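Long-range contacts in allantoicase (Saccharomyces cerevisiae, PDB 1O59), which catalyses the hydrolysis of allantoate to (S)-ureidoglycolate and urea, a step that lets yeast use purines as a secondary nitrogen source: residues A[221-226]-A[256-261]; A[228-233]-A[244-249]; A[274-279]-A[348-353]; A[289-294]-A[337-342]. All coordinates share one frame; numbering follows the deposited sequence.

Interaction 1 of 4, residues A[221-226]-A[256-261]; sequences KYSDQH and HTDWAV
Ser223 and Trp259 meet where strand 218-222 runs out beside strand 258-263. Backbone bonds start the pairing: Val261 N donates to Lys221 O (2.8 Å, 169° at the hydrogen), and Ser223 N to Trp259 O at 2.9 Å. Between these bonds Tyr222 and Ala260 form an antiparallel non-hydrogen-bonded pair, with Tyr222 CA close enough to Trp259 O for a CA-H...O contact.

In the same Ser223-Trp259 pair the return bond goes to the serine hydroxyl, not to Ser223 O. With OG set between its backbone N and carbonyl carbon (chi1 51°), Ser223 OG receives Trp259 N at 2.8 Å and gives its proton to Asp258 OD1 at 2.7 Å, on the anti side of the carboxylate. The other oxygen, OD2, takes a weak bond from His256 NE2 and a further one from Thr248. Asp224 meets this carboxylate through CB; its own OD1 is in a salt bridge with Lys249.

Nonpolar contact is concentrated on the indole. Ser223 CB sits almost on the normal of the five-membered ring of Trp259, 3.8 Å from its centroid, as a CH-pi contact. The peptide joining Tyr222 to Ser223 lies over the same face, offset toward the rim, while Lys221 CB approaches Trp259 CZ3 at 4.0 Å before its chain leads away.

The pairing joins strand 218-222, an outermost strand of the five-stranded antiparallel sheet, to strand 258-263. The hydroxyl extends it past the last bridge, and its hold on OD1, with the bonds to OD2, probably fixes the rotation of the buried Asp258 carboxylate.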
loop_
_atom_site.group_PDB
_atom_site.type_symbol
_atom_site.label_atom_id
_atom_site.label_comp_id
_atom_site.label_asym_id
_atom_site.label_seq_id
_atom_site.Cartn_x
_atom_site.Cartn_y
_atom_site.Cartn_z
ATOM N N LYS A 221 -0.078 13.187 0.012
ATOM C CA LYS A 221 0.699 14.144 -0.779
ATOM C C LYS A 221 2.070 14.262 -0.181
ATOM O O LYS A 221 2.240 14.091 1.012
ATOM C CB LYS A 221 0.026 15.522 -0.828
ATOM C CG LYS A 221 -1.081 15.603 -1.875
ATOM C CD LYS A 221 -1.194 16.967 -2.616
ATOM C CE LYS A 221 -2.039 16.799 -3.941
ATOM N NZ LYS A 221 -2.095 17.998 -4.881
ATOM N N TYR A 222 3.051 14.536 -1.027
ATOM C CA TYR A 222 4.444 14.561 -0.595
ATOM C C TYR A 222 5.215 15.548 -1.447
ATOM O O TYR A 222 4.870 15.796 -2.584
ATOM C CB TYR A 222 5.087 13.154 -0.675
ATOM C CG TYR A 222 4.966 12.494 -2.040
ATOM C CD1 TYR A 222 5.886 12.733 -3.045
ATOM C CD2 TYR A 222 3.919 11.643 -2.317
ATOM C CE1 TYR A 222 5.747 12.144 -4.322
ATOM C CE2 TYR A 222 3.791 11.030 -3.551
ATOM C CZ TYR A 222 4.692 11.284 -4.564
ATOM O OH TYR A 222 4.486 10.692 -5.805
ATOM N N SER A 223 6.273 16.086 -0.868
ATOM C CA SER A 223 7.213 16.904 -1.599
ATOM C C SER A 223 8.013 16.063 -2.636
ATOM O O SER A 223 8.083 16.409 -3.792
ATOM C CB SER A 223 8.139 17.591 -0.596
ATOM O OG SER A 223 8.694 16.650 0.309
ATOM N N ASP A 224 8.531 14.921 -2.216
ATOM C CA ASP A 224 9.529 14.148 -2.946
ATOM C C ASP A 224 9.498 12.755 -2.309
ATOM O O ASP A 224 9.186 12.626 -1.130
ATOM C CB ASP A 224 10.911 14.827 -2.743
ATOM C CG ASP A 224 12.108 14.071 -3.413
ATOM O OD1 ASP A 224 12.159 14.127 -4.673
ATOM O OD2 ASP A 224 13.047 13.467 -2.773
ATOM N N GLN A 225 9.780 11.727 -3.106
ATOM C CA GLN A 225 10.017 10.354 -2.646
ATOM C C GLN A 225 11.195 9.894 -3.440
ATOM O O GLN A 225 11.050 9.575 -4.588
ATOM C CB GLN A 225 8.879 9.413 -3.053
ATOM C CG GLN A 225 7.589 9.557 -2.336
ATOM C CD GLN A 225 6.551 8.538 -2.782
ATOM O OE1 GLN A 225 5.773 8.076 -1.956
ATOM N NE2 GLN A 225 6.517 8.214 -4.081
ATOM N N HIS A 226 12.387 9.867 -2.895
ATOM C CA HIS A 226 13.502 9.419 -3.720
ATOM C C HIS A 226 13.611 7.916 -3.561
ATOM O O HIS A 226 13.520 7.190 -4.539
ATOM C CB HIS A 226 14.774 10.124 -3.303
ATOM C CG HIS A 226 15.987 9.640 -4.014
ATOM N ND1 HIS A 226 17.090 9.142 -3.343
ATOM C CD2 HIS A 226 16.265 9.554 -5.337
ATOM C CE1 HIS A 226 17.999 8.777 -4.231
ATOM N NE2 HIS A 226 17.522 9.007 -5.445
ATOM N N HIS A 256 15.144 24.758 2.485
ATOM C CA HIS A 256 14.487 23.580 1.948
ATOM C C HIS A 256 13.875 22.721 3.068
ATOM O O HIS A 256 14.480 22.536 4.140
ATOM C CB HIS A 256 15.464 22.722 1.130
ATOM C CG HIS A 256 14.811 21.559 0.457
ATOM N ND1 HIS A 256 14.333 21.616 -0.834
ATOM C CD2 HIS A 256 14.529 20.316 0.909
ATOM C CE1 HIS A 256 13.787 20.452 -1.148
ATOM N NE2 HIS A 256 13.890 19.645 -0.104
ATOM N N THR A 257 12.657 22.239 2.804
ATOM C CA THR A 257 12.091 21.134 3.562
ATOM C C THR A 257 11.449 20.099 2.657
ATOM O O THR A 257 11.162 20.328 1.489
ATOM C CB THR A 257 11.004 21.610 4.535
ATOM O OG1 THR A 257 9.900 22.142 3.799
ATOM C CG2 THR A 257 11.480 22.758 5.403
ATOM N N ASP A 258 11.212 18.943 3.250
ATOM C CA ASP A 258 10.396 17.920 2.646
ATOM C C ASP A 258 9.209 17.669 3.576
ATOM O O ASP A 258 9.240 18.002 4.767
ATOM C CB ASP A 258 11.245 16.669 2.369
ATOM C CG ASP A 258 12.029 16.795 1.060
ATOM O OD1 ASP A 258 11.382 17.145 0.018
ATOM O OD2 ASP A 258 13.277 16.603 0.981
ATOM N N TRP A 259 8.144 17.132 3.015
ATOM C CA TRP A 259 6.946 16.943 3.782
ATOM C C TRP A 259 6.061 15.865 3.205
ATOM O O TRP A 259 6.141 15.516 2.019
ATOM C CB TRP A 259 6.170 18.256 3.905
ATOM C CG TRP A 259 5.958 18.971 2.599
ATOM C CD1 TRP A 259 6.693 20.030 2.088
ATOM C CD2 TRP A 259 4.915 18.719 1.650
ATOM N NE1 TRP A 259 6.159 20.444 0.886
ATOM C CE2 TRP A 259 5.074 19.661 0.585
ATOM C CE3 TRP A 259 3.860 17.787 1.580
ATOM C CZ2 TRP A 259 4.248 19.671 -0.532
ATOM C CZ3 TRP A 259 3.036 17.808 0.489
ATOM C CH2 TRP A 259 3.231 18.754 -0.564
ATOM N N ALA A 260 5.183 15.396 4.072
ATOM C CA ALA A 260 4.258 14.340 3.764
ATOM C C ALA A 260 2.970 14.652 4.487
ATOM O O ALA A 260 2.988 14.900 5.683
ATOM C CB ALA A 260 4.830 13.004 4.235
ATOM N N VAL A 261 1.862 14.670 3.747
ATOM C CA VAL A 261 0.529 14.816 4.332
ATOM C C VAL A 261 -0.162 13.464 4.490
ATOM O O VAL A 261 -0.256 12.665 3.553
ATOM C CB VAL A 261 -0.386 15.720 3.515
ATOM C CG1 VAL A 261 -1.767 15.777 4.149
ATOM C CG2 VAL A 261 0.185 17.128 3.416
#

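Interaction 2 of 4, residues A[228-233]-A[244-249]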
loop_
_atom_site.group_PDB
_atom_site.type_symbol
_atom_site.label_atom_id
_atom_site.label_comp_id
_atom_site.label_asym_id
_atom_site.label_seq_id
_atom_site.Cartn_x
_atom_site.Cartn_y
_atom_site.Cartn_z
ATOM N N GLY A 228 12.189 4.542 -1.137
ATOM C CA GLY A 228 10.903 4.243 -0.456
ATOM C C GLY A 228 9.748 5.149 -0.911
ATOM O O GLY A 228 9.761 5.698 -2.016
ATOM N N SER A 229 8.749 5.301 -0.061
ATOM C CA SER A 229 7.562 6.056 -0.400
ATOM C C SER A 229 6.862 6.455 0.856
ATOM O O SER A 229 7.064 5.847 1.928
ATOM C CB SER A 229 6.615 5.227 -1.259
ATOM O OG SER A 229 6.372 3.953 -0.686
ATOM N N VAL A 230 6.034 7.487 0.734
ATOM C CA VAL A 230 5.371 8.044 1.907
ATOM C C VAL A 230 4.421 7.034 2.555
ATOM O O VAL A 230 4.197 7.080 3.757
ATOM C CB VAL A 230 4.620 9.395 1.612
ATOM C CG1 VAL A 230 5.601 10.547 1.567
ATOM C CG2 VAL A 230 3.756 9.325 0.315
ATOM N N ASP A 231 3.856 6.134 1.765
ATOM C CA ASP A 231 2.963 5.128 2.331
ATOM C C ASP A 231 3.665 4.176 3.282
ATOM O O ASP A 231 3.020 3.559 4.121
ATOM C CB ASP A 231 2.189 4.369 1.246
ATOM C CG ASP A 231 3.071 3.647 0.306
ATOM O OD1 ASP A 231 3.866 4.342 -0.376
ATOM O OD2 ASP A 231 3.013 2.393 0.155
ATOM N N ASN A 232 4.988 4.112 3.203
ATOM C CA ASN A 232 5.739 3.300 4.118
ATOM C C ASN A 232 5.699 3.849 5.535
ATOM O O ASN A 232 6.024 3.130 6.474
ATOM C CB ASN A 232 7.199 3.160 3.664
ATOM C CG ASN A 232 7.352 2.285 2.421
ATOM O OD1 ASN A 232 6.429 1.523 2.079
ATOM N ND2 ASN A 232 8.517 2.383 1.739
ATOM N N LEU A 233 5.324 5.113 5.699
ATOM C CA LEU A 233 5.296 5.747 7.032
ATOM C C LEU A 233 4.284 5.136 8.007
ATOM O O LEU A 233 4.394 5.320 9.206
ATOM C CB LEU A 233 4.951 7.220 6.896
ATOM C CG LEU A 233 6.052 8.106 6.292
ATOM C CD1 LEU A 233 5.458 9.477 6.006
ATOM C CD2 LEU A 233 7.297 8.212 7.211
ATOM N N ASP A 244 12.405 0.443 3.169
ATOM C CA ASP A 244 10.990 0.393 3.546
ATOM C C ASP A 244 10.502 1.543 4.411
ATOM O O ASP A 244 9.544 1.424 5.137
ATOM C CB ASP A 244 10.614 -0.958 4.160
ATOM C CG ASP A 244 11.503 -1.367 5.327
ATOM O OD1 ASP A 244 11.728 -0.540 6.218
ATOM O OD2 ASP A 244 12.000 -2.527 5.430
ATOM N N GLY A 245 11.152 2.681 4.291
ATOM C CA GLY A 245 10.647 3.915 4.843
ATOM C C GLY A 245 10.413 4.923 3.738
ATOM O O GLY A 245 10.146 4.559 2.598
ATOM N N TRP A 246 10.501 6.196 4.114
ATOM C CA TRP A 246 10.333 7.321 3.228
ATOM C C TRP A 246 11.616 8.111 3.288
ATOM O O TRP A 246 12.091 8.462 4.353
ATOM C CB TRP A 246 9.172 8.180 3.696
ATOM C CG TRP A 246 9.037 9.469 2.936
ATOM C CD1 TRP A 246 9.013 9.642 1.576
ATOM C CD2 TRP A 246 8.942 10.769 3.499
ATOM N NE1 TRP A 246 8.887 10.974 1.268
ATOM C CE2 TRP A 246 8.859 11.690 2.428
ATOM C CE3 TRP A 246 8.933 11.257 4.807
ATOM C CZ2 TRP A 246 8.733 13.044 2.626
ATOM C CZ3 TRP A 246 8.803 12.604 5.004
ATOM C CH2 TRP A 246 8.695 13.484 3.926
ATOM N N GLU A 247 12.206 8.340 2.132
ATOM C CA GLU A 247 13.462 9.044 2.062
ATOM C C GLU A 247 13.472 9.974 0.871
ATOM O O GLU A 247 12.982 9.635 -0.222
ATOM C CB GLU A 247 14.618 8.073 1.934
ATOM C CG GLU A 247 15.961 8.737 2.176
ATOM C CD GLU A 247 16.998 8.411 1.113
ATOM O OE1 GLU A 247 16.827 8.807 -0.083
ATOM O OE2 GLU A 247 17.979 7.739 1.493
ATOM N N THR A 248 14.041 11.147 1.099
ATOM C CA THR A 248 14.152 12.159 0.076
ATOM C C THR A 248 15.606 12.416 -0.248
ATOM O O THR A 248 16.487 12.015 0.480
ATOM C CB THR A 248 13.449 13.435 0.536
ATOM O OG1 THR A 248 14.100 13.942 1.710
ATOM C CG2 THR A 248 12.012 13.121 0.966
ATOM N N LYS A 249 15.811 13.079 -1.373
ATOM C CA LYS A 249 17.117 13.423 -1.887
ATOM C C LYS A 249 17.846 14.402 -0.989
ATOM O O LYS A 249 17.223 15.172 -0.240
ATOM C CB LYS A 249 16.968 14.074 -3.268
ATOM C CG LYS A 249 16.667 13.087 -4.384
ATOM C CD LYS A 249 15.746 13.679 -5.518
ATOM C CE LYS A 249 14.520 12.698 -5.870
ATOM N NZ LYS A 249 13.538 13.246 -6.917
#
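Trp246 carries its indole anti to the backbone N (chi1 173°), and Val230 turns CG1 anti to its carbonyl carbon (chi1 -79°); together these torsions set the methyl over the five-membered ring. Val230 CG1 lies 3.4 Å from the centroid of the Trp246 five-membered ring, 15° off the ring normal, with the two side chains side by side. Thr248 CG2 takes the opposite face. Leu233 comes in at the base of the indole, its CD2 4.0 Å from Trp246 CB.

The polar half of the contact converges on one carbonyl. Ser229 N reaches Gly245 O in the carbonyl plane at 3.1 Å, and Asn232 ND2 reaches Gly245 O at 2.9 Å, with the oxygen nearly in the plane of the Asn232 amide. The other end of that amide, OD1, is bonded to Lys41. Gly228 CA passes Gly245 O at 3.2 Å; a side chain there would collide with it, and the positive phi also favours glycine. Ser229 OG donates to Asp231 OD1, tying down the start of the 3-10 turn.

Trp246 NE1 is held by Asp224 O, so an alanine here would probably leave that carbonyl without its donor and open a gap between Val230 and Thr248.

The arrangement is a short antiparallel bridge, Gly228 with Trp246, followed by a 3-10 turn at 230-233, and it buries the indole against Ala260, Leu339 and Ile341 in the core between the two sheets of this beta domain.

Interaction 3 of 4, residues A[274-279]-A[348-353]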
loop_
_atom_site.group_PDB
_atom_site.type_symbol
_atom_site.label_atom_id
_atom_site.label_comp_id
_atom_site.label_asym_id
_atom_site.label_seq_id
_atom_site.Cartn_x
_atom_site.Cartn_y
_atom_site.Cartn_z
ATOM N N ILE A 274 2.755 11.569 19.681
ATOM C CA ILE A 274 3.246 11.399 18.320
ATOM C C ILE A 274 4.663 10.808 18.339
ATOM O O ILE A 274 5.511 11.197 19.122
ATOM C CB ILE A 274 3.161 12.704 17.533
ATOM C CG1 ILE A 274 1.685 13.124 17.422
ATOM C CG2 ILE A 274 3.776 12.515 16.158
ATOM C CD1 ILE A 274 1.402 14.377 16.573
ATOM N N ILE A 275 4.871 9.821 17.480
ATOM C CA ILE A 275 6.152 9.126 17.368
ATOM C C ILE A 275 6.705 9.252 15.946
ATOM O O ILE A 275 6.046 8.900 14.985
ATOM C CB ILE A 275 6.009 7.634 17.744
ATOM C CG1 ILE A 275 5.324 7.478 19.106
ATOM C CG2 ILE A 275 7.385 6.972 17.741
ATOM C CD1 ILE A 275 5.134 6.013 19.503
ATOM N N VAL A 276 7.919 9.767 15.839
ATOM C CA VAL A 276 8.631 9.838 14.575
ATOM C C VAL A 276 9.865 8.936 14.688
ATOM O O VAL A 276 10.738 9.133 15.549
ATOM C CB VAL A 276 8.990 11.281 14.254
ATOM C CG1 VAL A 276 9.726 11.390 12.958
ATOM C CG2 VAL A 276 7.753 12.097 14.174
ATOM N N ASP A 277 9.896 7.932 13.814
ATOM C CA ASP A 277 10.872 6.857 13.864
ATOM C C ASP A 277 11.820 6.904 12.682
ATOM O O ASP A 277 11.398 6.784 11.525
ATOM C CB ASP A 277 10.120 5.535 13.855
ATOM C CG ASP A 277 10.991 4.351 14.184
ATOM O OD1 ASP A 277 12.240 4.461 14.391
ATOM O OD2 ASP A 277 10.451 3.244 14.309
ATOM N N THR A 278 13.104 7.084 12.978
ATOM C CA THR A 278 14.165 7.107 11.957
ATOM C C THR A 278 14.957 5.798 11.888
ATOM O O THR A 278 16.093 5.790 11.458
ATOM C CB THR A 278 15.120 8.264 12.254
ATOM O OG1 THR A 278 15.581 8.183 13.610
ATOM C CG2 THR A 278 14.381 9.616 12.160
ATOM N N ALA A 279 14.347 4.701 12.333
ATOM C CA ALA A 279 14.933 3.357 12.239
ATOM C C ALA A 279 15.670 3.167 10.916
ATOM O O ALA A 279 15.129 3.465 9.847
ATOM C CB ALA A 279 13.853 2.265 12.412
ATOM N N LYS A 348 11.378 6.315 8.939
ATOM C CA LYS A 348 10.700 5.014 8.778
ATOM C C LYS A 348 9.171 5.068 9.020
ATOM O O LYS A 348 8.404 4.541 8.243
ATOM C CB LYS A 348 11.332 3.968 9.699
ATOM C CG LYS A 348 11.038 2.512 9.347
ATOM C CD LYS A 348 11.558 2.139 7.947
ATOM C CE LYS A 348 12.988 1.733 7.968
ATOM N NZ LYS A 348 13.079 0.322 8.490
ATOM N N ARG A 349 8.752 5.668 10.130
ATOM C CA ARG A 349 7.354 5.656 10.505
ATOM C C ARG A 349 6.944 6.917 11.200
ATOM O O ARG A 349 7.779 7.634 11.792
ATOM C CB ARG A 349 7.056 4.496 11.443
ATOM C CG ARG A 349 7.381 3.109 10.889
ATOM C CD ARG A 349 6.433 2.584 9.828
ATOM N NE ARG A 349 6.816 1.223 9.491
ATOM C CZ ARG A 349 7.563 0.869 8.475
ATOM N NH1 ARG A 349 8.036 1.745 7.624
ATOM N NH2 ARG A 349 7.886 -0.390 8.331
ATOM N N ILE A 350 5.640 7.193 11.100
ATOM C CA ILE A 350 4.973 8.126 12.010
ATOM C C ILE A 350 3.707 7.511 12.634
ATOM O O ILE A 350 2.911 6.810 11.987
ATOM C CB ILE A 350 4.706 9.519 11.353
ATOM C CG1 ILE A 350 4.179 10.496 12.427
ATOM C CG2 ILE A 350 3.722 9.435 10.174
ATOM C CD1 ILE A 350 4.125 11.929 11.965
ATOM N N ARG A 351 3.585 7.742 13.932
ATOM C CA ARG A 351 2.522 7.164 14.725
ATOM C C ARG A 351 1.876 8.319 15.392
ATOM O O ARG A 351 2.577 9.168 15.916
ATOM C CB ARG A 351 3.038 6.200 15.809
ATOM C CG ARG A 351 4.089 5.237 15.360
ATOM C CD ARG A 351 3.663 4.407 14.196
ATOM N NE ARG A 351 4.479 3.232 14.033
ATOM C CZ ARG A 351 4.341 2.350 13.058
ATOM N NH1 ARG A 351 3.405 2.517 12.125
ATOM N NH2 ARG A 351 5.152 1.289 13.023
ATOM N N VAL A 352 0.554 8.341 15.367
ATOM C CA VAL A 352 -0.233 9.380 16.004
ATOM C C VAL A 352 -1.244 8.690 16.895
ATOM O O VAL A 352 -2.337 8.299 16.454
ATOM C CB VAL A 352 -0.943 10.263 14.959
ATOM C CG1 VAL A 352 -1.701 11.368 15.624
ATOM C CG2 VAL A 352 0.084 10.836 13.967
ATOM N N TRP A 353 -0.861 8.526 18.153
ATOM C CA TRP A 353 -1.724 7.881 19.128
ATOM C C TRP A 353 -2.725 8.847 19.780
ATOM O O TRP A 353 -2.363 9.901 20.277
ATOM C CB TRP A 353 -0.893 7.215 20.195
ATOM C CG TRP A 353 -0.194 5.979 19.729
ATOM C CD1 TRP A 353 1.070 5.885 19.273
ATOM C CD2 TRP A 353 -0.719 4.645 19.739
ATOM N NE1 TRP A 353 1.371 4.579 18.969
ATOM C CE2 TRP A 353 0.289 3.795 19.269
ATOM C CE3 TRP A 353 -1.940 4.089 20.102
ATOM C CZ2 TRP A 353 0.109 2.430 19.133
ATOM C CZ3 TRP A 353 -2.120 2.732 19.963
ATOM C CH2 TRP A 353 -1.099 1.919 19.493
HETATM O O HOH W 1 7.613 2.347 15.220
#
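Ile275 and Arg351 pair at the middle of two almost exactly antiparallel strands (172°), joined by Ile275 N to Arg351 O and Arg351 N to Ile275 O, both 2.9 Å. One face, with Ile274, Val276, Ile350 and Val352, is buried and aliphatic. Ile350 puts CG1 anti to its backbone N (chi1 -172°), which carries its CD1 to Ile274 CG2 at 4.2 Å and to Val276 CG2 at 4.3 Å, while Val352 CG1 meets Ile274 CG1.

The other face is mixed. Its roots pack closely, Ile275 CB touching Arg351 CB at 3.8 Å; the looser, partly exposed part is the end of Arg351, the water and Trp353, which Ile275 CD1 reaches. The arginine ends turn away: Arg349 NE to Gly237 O, Arg351 NH1 to Leu235 O. Asp277 OD2 and the Arg351 guanidinium stay apart, with a water donating to Asp277 OD2 at 3.1 Å and only weakly bonded to Arg351 NH2. Asp277 OD1 pairs with Arg238 and also accepts Ala279 N, forming an Asx turn.

At that end Asp277 O accepts Arg349 N at 3.2 Å and, weakly, Lys348 N. Two residues thus stand opposite one, a classic beta bulge closing an antiparallel strand pair within the second allantoicase repeat.

Interaction 4 of 4, residues A[289-294]-A[337-342]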
loop_
_atom_site.group_PDB
_atom_site.type_symbol
_atom_site.label_atom_id
_atom_site.label_comp_id
_atom_site.label_asym_id
_atom_site.label_seq_id
_atom_site.Cartn_x
_atom_site.Cartn_y
_atom_site.Cartn_z
ATOM N N ILE A 289 12.564 17.985 12.645
ATOM C CA ILE A 289 11.202 17.716 12.148
ATOM C C ILE A 289 10.175 18.637 12.812
ATOM O O ILE A 289 10.407 19.190 13.870
ATOM C CB ILE A 289 10.764 16.197 12.326
ATOM C CG1 ILE A 289 10.597 15.827 13.799
ATOM C CG2 ILE A 289 11.726 15.224 11.638
ATOM C CD1 ILE A 289 9.220 16.044 14.345
ATOM N N THR A 290 9.037 18.786 12.150
ATOM C CA THR A 290 7.838 19.328 12.774
ATOM C C THR A 290 6.656 18.450 12.374
ATOM O O THR A 290 6.732 17.723 11.411
ATOM C CB THR A 290 7.550 20.824 12.356
ATOM O OG1 THR A 290 7.297 20.911 10.945
ATOM C CG2 THR A 290 8.729 21.755 12.601
ATOM N N VAL A 291 5.571 18.536 13.123
ATOM C CA VAL A 291 4.349 17.877 12.756
ATOM C C VAL A 291 3.222 18.888 12.944
ATOM O O VAL A 291 3.107 19.474 14.011
ATOM C CB VAL A 291 4.077 16.643 13.625
ATOM C CG1 VAL A 291 2.812 15.928 13.146
ATOM C CG2 VAL A 291 5.288 15.696 13.631
ATOM N N GLU A 292 2.429 19.117 11.897
ATOM C CA GLU A 292 1.220 19.928 11.992
ATOM C C GLU A 292 0.026 19.059 11.777
ATOM O O GLU A 292 0.132 17.998 11.153
ATOM C CB GLU A 292 1.194 21.002 10.925
ATOM C CG GLU A 292 2.357 21.974 11.032
ATOM C CD GLU A 292 3.160 22.001 9.755
ATOM O OE1 GLU A 292 2.875 22.967 8.980
ATOM O OE2 GLU A 292 4.008 21.033 9.536
ATOM N N GLY A 293 -1.100 19.530 12.299
ATOM C CA GLY A 293 -2.395 18.954 12.055
ATOM C C GLY A 293 -3.324 19.955 11.404
ATOM O O GLY A 293 -3.115 21.164 11.470
ATOM N N CYS A 294 -4.358 19.462 10.753
ATOM C CA CYS A 294 -5.374 20.357 10.276
ATOM C C CYS A 294 -6.715 19.669 10.121
ATOM O O CYS A 294 -6.775 18.458 10.001
ATOM C CB CYS A 294 -4.921 20.990 8.970
ATOM S SG CYS A 294 -5.838 20.476 7.535
ATOM N N VAL A 337 -2.497 15.105 9.224
ATOM C CA VAL A 337 -1.249 15.597 9.788
ATOM C C VAL A 337 -0.221 15.819 8.674
ATOM O O VAL A 337 -0.258 15.184 7.635
ATOM C CB VAL A 337 -0.674 14.662 10.898
ATOM C CG1 VAL A 337 -1.663 14.518 12.039
ATOM C CG2 VAL A 337 -0.282 13.284 10.357
ATOM N N LYS A 338 0.684 16.760 8.894
ATOM C CA LYS A 338 1.765 17.036 7.944
ATOM C C LYS A 338 3.045 16.834 8.708
ATOM O O LYS A 338 3.238 17.425 9.747
ATOM C CB LYS A 338 1.653 18.477 7.376
ATOM C CG LYS A 338 2.776 18.910 6.422
ATOM C CD LYS A 338 2.400 20.159 5.505
ATOM C CE LYS A 338 2.285 21.481 6.234
ATOM N NZ LYS A 338 1.395 22.448 5.517
ATOM N N LEU A 339 3.904 15.967 8.197
ATOM C CA LEU A 339 5.214 15.733 8.782
ATOM C C LEU A 339 6.181 16.465 7.885
ATOM O O LEU A 339 6.121 16.322 6.684
ATOM C CB LEU A 339 5.536 14.228 8.831
ATOM C CG LEU A 339 7.021 13.853 9.021
ATOM C CD1 LEU A 339 7.564 14.295 10.406
ATOM C CD2 LEU A 339 7.225 12.327 8.800
ATOM N N THR A 340 7.044 17.271 8.479
ATOM C CA THR A 340 7.973 18.097 7.746
ATOM C C THR A 340 9.326 17.667 8.245
ATOM O O THR A 340 9.531 17.557 9.470
ATOM C CB THR A 340 7.734 19.596 8.025
ATOM O OG1 THR A 340 6.417 20.017 7.582
ATOM C CG2 THR A 340 8.695 20.475 7.218
ATOM N N ILE A 341 10.215 17.346 7.306
ATOM C CA ILE A 341 11.593 16.946 7.627
ATOM C C ILE A 341 12.518 18.015 7.061
ATOM O O ILE A 341 12.241 18.584 5.985
ATOM C CB ILE A 341 11.939 15.520 7.110
ATOM C CG1 ILE A 341 11.911 15.405 5.575
ATOM C CG2 ILE A 341 10.987 14.485 7.717
ATOM C CD1 ILE A 341 12.217 13.998 5.070
ATOM N N ILE A 342 13.568 18.332 7.812
ATOM C CA ILE A 342 14.350 19.513 7.535
ATOM C C ILE A 342 15.814 19.140 7.535
ATOM O O ILE A 342 16.279 18.535 8.488
ATOM C CB ILE A 342 14.080 20.590 8.585
ATOM C CG1 ILE A 342 12.647 21.063 8.494
ATOM C CG2 ILE A 342 14.968 21.778 8.382
ATOM C CD1 ILE A 342 12.089 21.456 9.827
#
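Thr290 and Thr340, then Glu292 and Lys338, form the hydrogen-bonded pairs of two antiparallel strands whose axes come within 4.4 Å at 162°, each pair closed by two backbone bonds.

Their side chains share one polar face. Thr290 OG1 lies alongside Thr340, 3.2 Å from its CB. Glu292 starts with CG anti to its carbonyl carbon (chi1 -61°) and bends at chi2, swinging the carboxylate back across the neighbouring strand. There Glu292 OE1 packs against Lys338 CE at 3.2 Å and makes a long salt bridge to Lys338 NZ at 3.8 Å, while Glu292 OE2 comes within 3.3 Å of Thr340 OG1. The lysine ammonium has a second partner in the ring of Trp309, a cation-pi contact. A leucine in place of Glu292 has no carboxylate, and would probably leave the Lys338 ammonium without its charge mate across the strands and the Thr340 hydroxyl without a polar neighbour there.

The reverse face is aliphatic. Leu339 CD1 lies 4.2 Å from both Val291 CG2 and Ile289 CB, Ile289 CG2 meets Ile341 CG2 at 4.1 Å, and Val291 CG1 reaches Val337 CB.

Strand 288-294 has strand 309-317 on its other side, one of the two outermost strands of this five-stranded sheet, and strand 336-342 continues the sheet to strand 258-263; the aliphatic face looks inward, where Leu339 and Ile341 touch Trp246.

How the interactions relate
All four contacts lie in the second allantoicase repeat. Interaction 2 is nested in the loop closed by interaction 1, and interaction 4 in that closed by interaction 3; the two nests follow in series. Interactions 1 and 4, whose centres lie about 10 Å apart, belong to one five-stranded antiparallel sheet, where strands 258-263 and 336-342 are neighbours. Interactions 2 and 3, whose centres lie about 12 Å apart, share the other sheet through strands 246-247 and 346-354, and are linked by the Asp244-Lys348 salt bridge. Between the sheets, Trp246 meets Ile341 and Ile350 meets Leu339. The four contacts thus hold together both sheets and the core between them, forming a beta sandwich.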